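Local coordinates for uncharacterized protein (Parabacteroides distasonis, PDB 4KW2) that is of unknown function but adopts a xylose isomerase-like TIM barrel and may act as a sugar isomerase or a related enzyme of that family, at residues G49-F54 with R88-I93; W181-E186 with M211-W216. All blocks are in the same frame, centred on the assembly; numbering follows the deposited sequence.

In the fold
Interactions 1 and 2 lie on opposite sides of the chain's centre, their own centres about 28 Å apart, and do not touch. Interaction 1 belongs to the barrel itself: 49-54 spans one strand and 88-93 leads into its parallel neighbour, joined by direct backbone hydrogen bonds, with apolar side chains on one face and a lysine beside a tyrosine on the other. Interaction 2 is peripheral but buried, between helix 222-232 and the third subunit; it joins the loops after strands 172-178 and 199-204. No direct hydrogen bond crosses between those loops; two waters bridge them, and a Met-aromatic contact and an arginine against a threonine supply the packing.

Interaction 1: G49-F54 with R88-I93; sequences GYAEAF and RGIKPI
Lys91 N donates to Gly49 O at 2.8 Å in a nearly straight hydrogen bond. The return bond, more bent, runs from Ala51 N to Lys91 O at 3.1 Å. Together they make the parallel bridge of Tyr50 with Lys91 that starts the pairing of strands 50-53 and 91-98 in the TIM barrel, the two ends of a beta-alpha-beta unit whose crossover contains helix 75-86. The short strand axes cross at -47°, and CA-H...O contacts from Ile90 CA to Gly49 O and from Tyr50 CA to Lys91 O accompany the two bonds. Gly89, with positive phi, ends that helix in a Schellman motif, and after Ile90 the chain enters the strand at Lys91.

Tyr50 and Lys91 point the same way, side by side. In both, CG lies anti to the carbonyl carbon (chi1 near -60°), which sets the aliphatic start of Lys91 alongside the ring, CB 3.8 Å from Tyr50 CD1. The lysine chain then bends at chi2 (-82°), and outside the two segments its NZ forms a salt bridge with a sulfate ion, probably from the crystallisation liquor; a long, flexible side chain suits this exposed position. Ile93 CB meets the edge of the tyrosine ring at CD1, near the ring plane.

Away from this tyrosine-lysine face, Ala51 CB touches Ile90 CG2 at 4.1 Å, and both side chains also pack on Phe85 of helix 75-86, where a small and a branched apolar residue fit between sheet and helix. Pro92 centres an inverse gamma turn, with a weak bond from Ile93 N to Lys91 O. Beyond it, Ile93 CG2 comes within 3.4 Å of Ala51 O.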
loop_
_atom_site.group_PDB
_atom_site.type_symbol
_atom_site.label_atom_id
_atom_site.label_comp_id
_atom_site.label_asym_id
_atom_site.label_seq_id
_atom_site.Cartn_x
_atom_site.Cartn_y
_atom_site.Cartn_z
ATOM N N GLY A 49 14.461 23.578 -0.859
ATOM C CA GLY A 49 14.336 24.749 -1.730
ATOM C C GLY A 49 13.649 24.500 -3.060
ATOM O O GLY A 49 13.721 25.343 -3.959
ATOM N N TYR A 50 12.980 23.355 -3.190
ATOM C CA TYR A 50 12.347 22.954 -4.455
ATOM C C TYR A 50 11.054 22.188 -4.203
ATOM O O TYR A 50 10.898 21.551 -3.163
ATOM C CB TYR A 50 13.296 22.075 -5.270
ATOM C CG TYR A 50 14.599 22.747 -5.634
ATOM C CD1 TYR A 50 14.694 23.550 -6.764
ATOM C CD2 TYR A 50 15.741 22.582 -4.845
ATOM C CE1 TYR A 50 15.882 24.174 -7.099
ATOM C CE2 TYR A 50 16.937 23.203 -5.177
ATOM C CZ TYR A 50 16.999 23.994 -6.305
ATOM O OH TYR A 50 18.172 24.609 -6.649
ATOM N N ALA A 51 10.131 22.246 -5.157
ATOM C CA ALA A 51 8.868 21.527 -5.030
ATOM C C ALA A 51 8.395 20.945 -6.362
ATOM O O ALA A 51 8.586 21.545 -7.413
ATOM C CB ALA A 51 7.807 22.440 -4.446
ATOM N N GLU A 52 7.818 19.748 -6.297
ATOM C CA GLU A 52 7.093 19.147 -7.414
ATOM C C GLU A 52 5.621 19.129 -7.020
ATOM O O GLU A 52 5.214 18.346 -6.155
ATOM C CB GLU A 52 7.586 17.727 -7.697
ATOM C CG GLU A 52 6.758 16.982 -8.744
ATOM C CD GLU A 52 7.317 15.614 -9.095
ATOM O OE1 GLU A 52 8.438 15.287 -8.643
ATOM O OE2 GLU A 52 6.631 14.858 -9.828
ATOM N N ALA A 53 4.826 19.993 -7.646
ATOM C CA ALA A 53 3.449 20.191 -7.213
ATOM C C ALA A 53 2.432 19.430 -8.066
ATOM O O ALA A 53 2.506 19.423 -9.298
ATOM C CB ALA A 53 3.118 21.670 -7.175
ATOM N N PHE A 54 1.486 18.793 -7.382
ATOM C CA PHE A 54 0.369 18.114 -8.015
ATOM C C PHE A 54 -0.823 19.070 -8.080
ATOM O O PHE A 54 -1.026 19.900 -7.179
ATOM C CB PHE A 54 -0.008 16.844 -7.237
ATOM C CG PHE A 54 -0.781 17.115 -5.972
ATOM C CD1 PHE A 54 -0.120 17.446 -4.792
ATOM C CD2 PHE A 54 -2.160 17.071 -5.969
ATOM C CE1 PHE A 54 -0.832 17.723 -3.636
ATOM C CE2 PHE A 54 -2.876 17.345 -4.813
ATOM C CZ PHE A 54 -2.210 17.669 -3.646
ATOM N N ARG A 88 9.407 32.393 0.111
ATOM C CA ARG A 88 9.741 31.266 0.990
ATOM C C ARG A 88 11.073 30.599 0.650
ATOM O O ARG A 88 11.494 29.671 1.344
ATOM C CB ARG A 88 8.634 30.220 0.953
ATOM C CG ARG A 88 7.328 30.698 1.560
ATOM C CD ARG A 88 6.288 29.609 1.442
ATOM N NE ARG A 88 5.090 29.873 2.222
ATOM C CZ ARG A 88 4.095 30.675 1.853
ATOM N NH1 ARG A 88 4.134 31.341 0.705
ATOM N NH2 ARG A 88 3.045 30.808 2.648
ATOM N N GLY A 89 11.729 31.065 -0.410
ATOM C CA GLY A 89 12.999 30.498 -0.849
ATOM C C GLY A 89 12.850 29.103 -1.424
ATOM O O GLY A 89 13.738 28.267 -1.260
ATOM N N ILE A 90 11.726 28.861 -2.099
ATOM C CA ILE A 90 11.418 27.570 -2.714
ATOM C C ILE A 90 11.134 27.791 -4.196
ATOM O O ILE A 90 10.325 28.644 -4.535
ATOM C CB ILE A 90 10.159 26.935 -2.090
ATOM C CG1 ILE A 90 10.334 26.758 -0.577
ATOM C CG2 ILE A 90 9.856 25.598 -2.753
ATOM C CD1 ILE A 90 9.066 26.376 0.153
ATOM N N LYS A 91 11.783 27.025 -5.070
ATOM C CA LYS A 91 11.556 27.138 -6.517
ATOM C C LYS A 91 10.444 26.181 -6.932
ATOM O O LYS A 91 10.461 25.016 -6.532
ATOM C CB LYS A 91 12.822 26.779 -7.297
ATOM C CG LYS A 91 14.047 27.611 -6.955
ATOM C CD LYS A 91 14.038 28.939 -7.689
ATOM C CE LYS A 91 15.409 29.597 -7.663
ATOM N NZ LYS A 91 15.403 30.873 -8.431
ATOM N N PRO A 92 9.474 26.656 -7.741
ATOM C CA PRO A 92 8.430 25.767 -8.245
ATOM C C PRO A 92 8.965 25.001 -9.442
ATOM O O PRO A 92 8.490 25.177 -10.556
ATOM C CB PRO A 92 7.322 26.733 -8.642
ATOM C CG PRO A 92 8.067 27.943 -9.096
ATOM C CD PRO A 92 9.280 28.037 -8.215
ATOM N N ILE A 93 9.952 24.152 -9.186
ATOM C CA ILE A 93 10.793 23.565 -10.228
ATOM C C ILE A 93 10.038 22.575 -11.116
ATOM O O ILE A 93 10.328 22.468 -12.307
ATOM C CB ILE A 93 12.035 22.877 -9.602
ATOM C CG1 ILE A 93 13.115 22.595 -10.649
ATOM C CG2 ILE A 93 11.664 21.598 -8.862
ATOM C CD1 ILE A 93 13.992 23.790 -10.920
#

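Interaction 2: W181-E186 with M211-W216; sequences WKRVGE and MEDATW
The two irregular loops that follow strands 172-178 and 199-204 of the TIM barrel share no direct hydrogen bond; instead a water joins Trp181 O to Met211 O, and Lys182, after a cis peptide bond, comes closest to Trp216 in backbone. Water 1 donates to both carbonyls, at 2.7 Å from Trp181 O and 3.1 Å from Met211 O.

Met211, a selenomethionine, makes a Met-aromatic contact with Trp181. Its chain bends at chi3 (70°) and brings CE within 3.7 Å of Trp181 CG, approaching the indole obliquely. The flexible, apolar chain of a methionine, here with selenium in place of sulfur, suits this buried corner, where helix 222-232 packs on both residues and Phe226 meets the indole edge-to-face.

Asp213 forms an Asx turn, its OD2 accepting from Thr215 N at 3.2 Å from above the carboxylate plane, while OD1 is bonded to His180. Water 2 connects OD2 to Arg183 NE; the charged groups, at 4.2 Å from Arg183 NH2 to Asp213 OD2, stay beyond a salt bridge. The extended arginine crosses Thr215 at about a right angle, and one guanidinium face rests against the threonine. Across the trimer, Trp216 stacks on Phe55 of the third subunit. Within the contact, Thr215 CG2 packs 3.9 Å from Arg183 CD.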
loop_
_atom_site.group_PDB
_atom_site.type_symbol
_atom_site.label_atom_id
_atom_site.label_comp_id
_atom_site.label_asym_id
_atom_site.label_seq_id
_atom_site.Cartn_x
_atom_site.Cartn_y
_atom_site.Cartn_z
ATOM N N TRP A 181 14.604 0.679 -1.375
ATOM C CA TRP A 181 16.051 0.694 -1.308
ATOM C C TRP A 181 16.521 0.037 -0.001
ATOM O O TRP A 181 16.089 0.463 1.073
ATOM C CB TRP A 181 16.519 2.146 -1.345
ATOM C CG TRP A 181 17.979 2.285 -1.228
ATOM C CD1 TRP A 181 18.713 2.408 -0.076
ATOM C CD2 TRP A 181 18.907 2.304 -2.302
ATOM N NE1 TRP A 181 20.050 2.504 -0.378
ATOM C CE2 TRP A 181 20.197 2.445 -1.739
ATOM C CE3 TRP A 181 18.776 2.218 -3.692
ATOM C CZ2 TRP A 181 21.345 2.497 -2.517
ATOM C CZ3 TRP A 181 19.912 2.279 -4.463
ATOM C CH2 TRP A 181 21.184 2.418 -3.874
ATOM N N LYS A 182 17.408 -0.961 -0.032
ATOM C CA LYS A 182 18.090 -1.502 -1.209
ATOM C C LYS A 182 18.032 -3.019 -1.108
ATOM O O LYS A 182 18.257 -3.572 -0.028
ATOM C CB LYS A 182 19.557 -1.073 -1.170
ATOM C CG LYS A 182 20.396 -1.406 -2.393
ATOM C CD LYS A 182 21.864 -1.162 -2.072
ATOM C CE LYS A 182 22.716 -0.992 -3.313
ATOM N NZ LYS A 182 22.907 -2.268 -4.050
ATOM N N ARG A 183 17.739 -3.683 -2.225
ATOM C CA ARG A 183 17.715 -5.151 -2.283
ATOM C C ARG A 183 18.645 -5.635 -3.393
ATOM O O ARG A 183 18.700 -5.037 -4.467
ATOM C CB ARG A 183 16.291 -5.662 -2.513
ATOM C CG ARG A 183 15.281 -5.051 -1.558
ATOM C CD ARG A 183 13.926 -5.734 -1.621
ATOM N NE ARG A 183 12.901 -4.946 -0.934
ATOM C CZ ARG A 183 11.630 -5.316 -0.789
ATOM N NH1 ARG A 183 11.200 -6.479 -1.272
ATOM N NH2 ARG A 183 10.779 -4.519 -0.152
ATOM N N VAL A 184 19.372 -6.715 -3.120
ATOM C CA VAL A 184 20.390 -7.223 -4.045
ATOM C C VAL A 184 19.791 -7.546 -5.416
ATOM O O VAL A 184 18.820 -8.299 -5.519
ATOM C CB VAL A 184 21.128 -8.457 -3.465
ATOM C CG1 VAL A 184 20.186 -9.643 -3.274
ATOM C CG2 VAL A 184 22.315 -8.840 -4.339
ATOM N N GLY A 185 20.358 -6.939 -6.459
ATOM C CA GLY A 185 19.926 -7.179 -7.836
ATOM C C GLY A 185 18.659 -6.460 -8.271
ATOM O O GLY A 185 18.196 -6.659 -9.392
ATOM N N GLU A 186 18.089 -5.632 -7.396
ATOM C CA GLU A 186 16.900 -4.838 -7.726
ATOM C C GLU A 186 17.178 -3.360 -7.449
ATOM O O GLU A 186 16.327 -2.638 -6.928
ATOM C CB GLU A 186 15.690 -5.323 -6.923
ATOM C CG GLU A 186 15.319 -6.777 -7.179
ATOM C CD GLU A 186 14.133 -7.246 -6.354
ATOM O OE1 GLU A 186 13.627 -6.464 -5.517
ATOM O OE2 GLU A 186 13.705 -8.406 -6.542
HETATM N N MSE A 211 16.535 6.267 5.477
HETATM C CA MSE A 211 16.072 5.267 4.497
HETATM C C MSE A 211 16.100 3.856 5.032
HETATM O O MSE A 211 16.335 2.902 4.295
HETATM C CB MSE A 211 16.836 5.419 3.179
HETATM C CG MSE A 211 16.388 6.713 2.511
HETATM SE SE MSE A 211 17.442 7.076 0.894
HETATM C CE MSE A 211 16.680 5.616 -0.169
ATOM N N GLU A 212 15.823 3.707 6.319
ATOM C CA GLU A 212 15.684 2.385 6.909
ATOM C C GLU A 212 14.489 1.674 6.277
ATOM O O GLU A 212 13.515 2.306 5.872
ATOM C CB GLU A 212 15.510 2.482 8.428
ATOM C CG GLU A 212 14.200 3.130 8.867
ATOM C CD GLU A 212 14.099 3.317 10.373
ATOM O OE1 GLU A 212 15.114 3.114 11.082
ATOM O OE2 GLU A 212 12.991 3.664 10.844
ATOM N N ASP A 213 14.574 0.355 6.198
ATOM C CA ASP A 213 13.502 -0.441 5.649
ATOM C C ASP A 213 13.489 -1.819 6.298
ATOM O O ASP A 213 14.487 -2.253 6.864
ATOM C CB ASP A 213 13.653 -0.541 4.131
ATOM C CG ASP A 213 12.429 -1.144 3.462
ATOM O OD1 ASP A 213 11.328 -0.571 3.602
ATOM O OD2 ASP A 213 12.562 -2.200 2.810
ATOM N N ALA A 214 12.335 -2.479 6.237
ATOM C CA ALA A 214 12.157 -3.835 6.744
ATOM C C ALA A 214 13.086 -4.824 6.042
ATOM O O ALA A 214 13.439 -5.853 6.614
ATOM C CB ALA A 214 10.701 -4.267 6.564
ATOM N N THR A 215 13.425 -4.524 4.788
ATOM C CA THR A 215 14.475 -5.228 4.053
ATOM C C THR A 215 15.594 -4.238 3.747
ATOM O O THR A 215 15.338 -3.141 3.248
ATOM C CB THR A 215 13.950 -5.843 2.736
ATOM O OG1 THR A 215 12.853 -6.718 3.013
ATOM C CG2 THR A 215 15.030 -6.648 2.038
ATOM N N TRP A 216 16.830 -4.617 4.060
ATOM C CA TRP A 216 17.993 -3.777 3.771
ATOM C C TRP A 216 19.066 -4.598 3.068
ATOM O O TRP A 216 19.064 -5.836 3.126
ATOM C CB TRP A 216 18.558 -3.154 5.053
ATOM C CG TRP A 216 19.156 -4.156 5.967
ATOM C CD1 TRP A 216 20.470 -4.498 6.063
ATOM C CD2 TRP A 216 18.455 -4.979 6.894
ATOM N NE1 TRP A 216 20.634 -5.486 7.003
ATOM C CE2 TRP A 216 19.408 -5.799 7.528
ATOM C CE3 TRP A 216 17.113 -5.098 7.258
ATOM C CZ2 TRP A 216 19.059 -6.722 8.513
ATOM C CZ3 TRP A 216 16.768 -6.017 8.223
ATOM C CH2 TRP A 216 17.737 -6.814 8.847
HETATM O O HOH W 1 17.208 0.020 3.467
HETATM O O HOH W 2 14.242 -2.885 0.653
#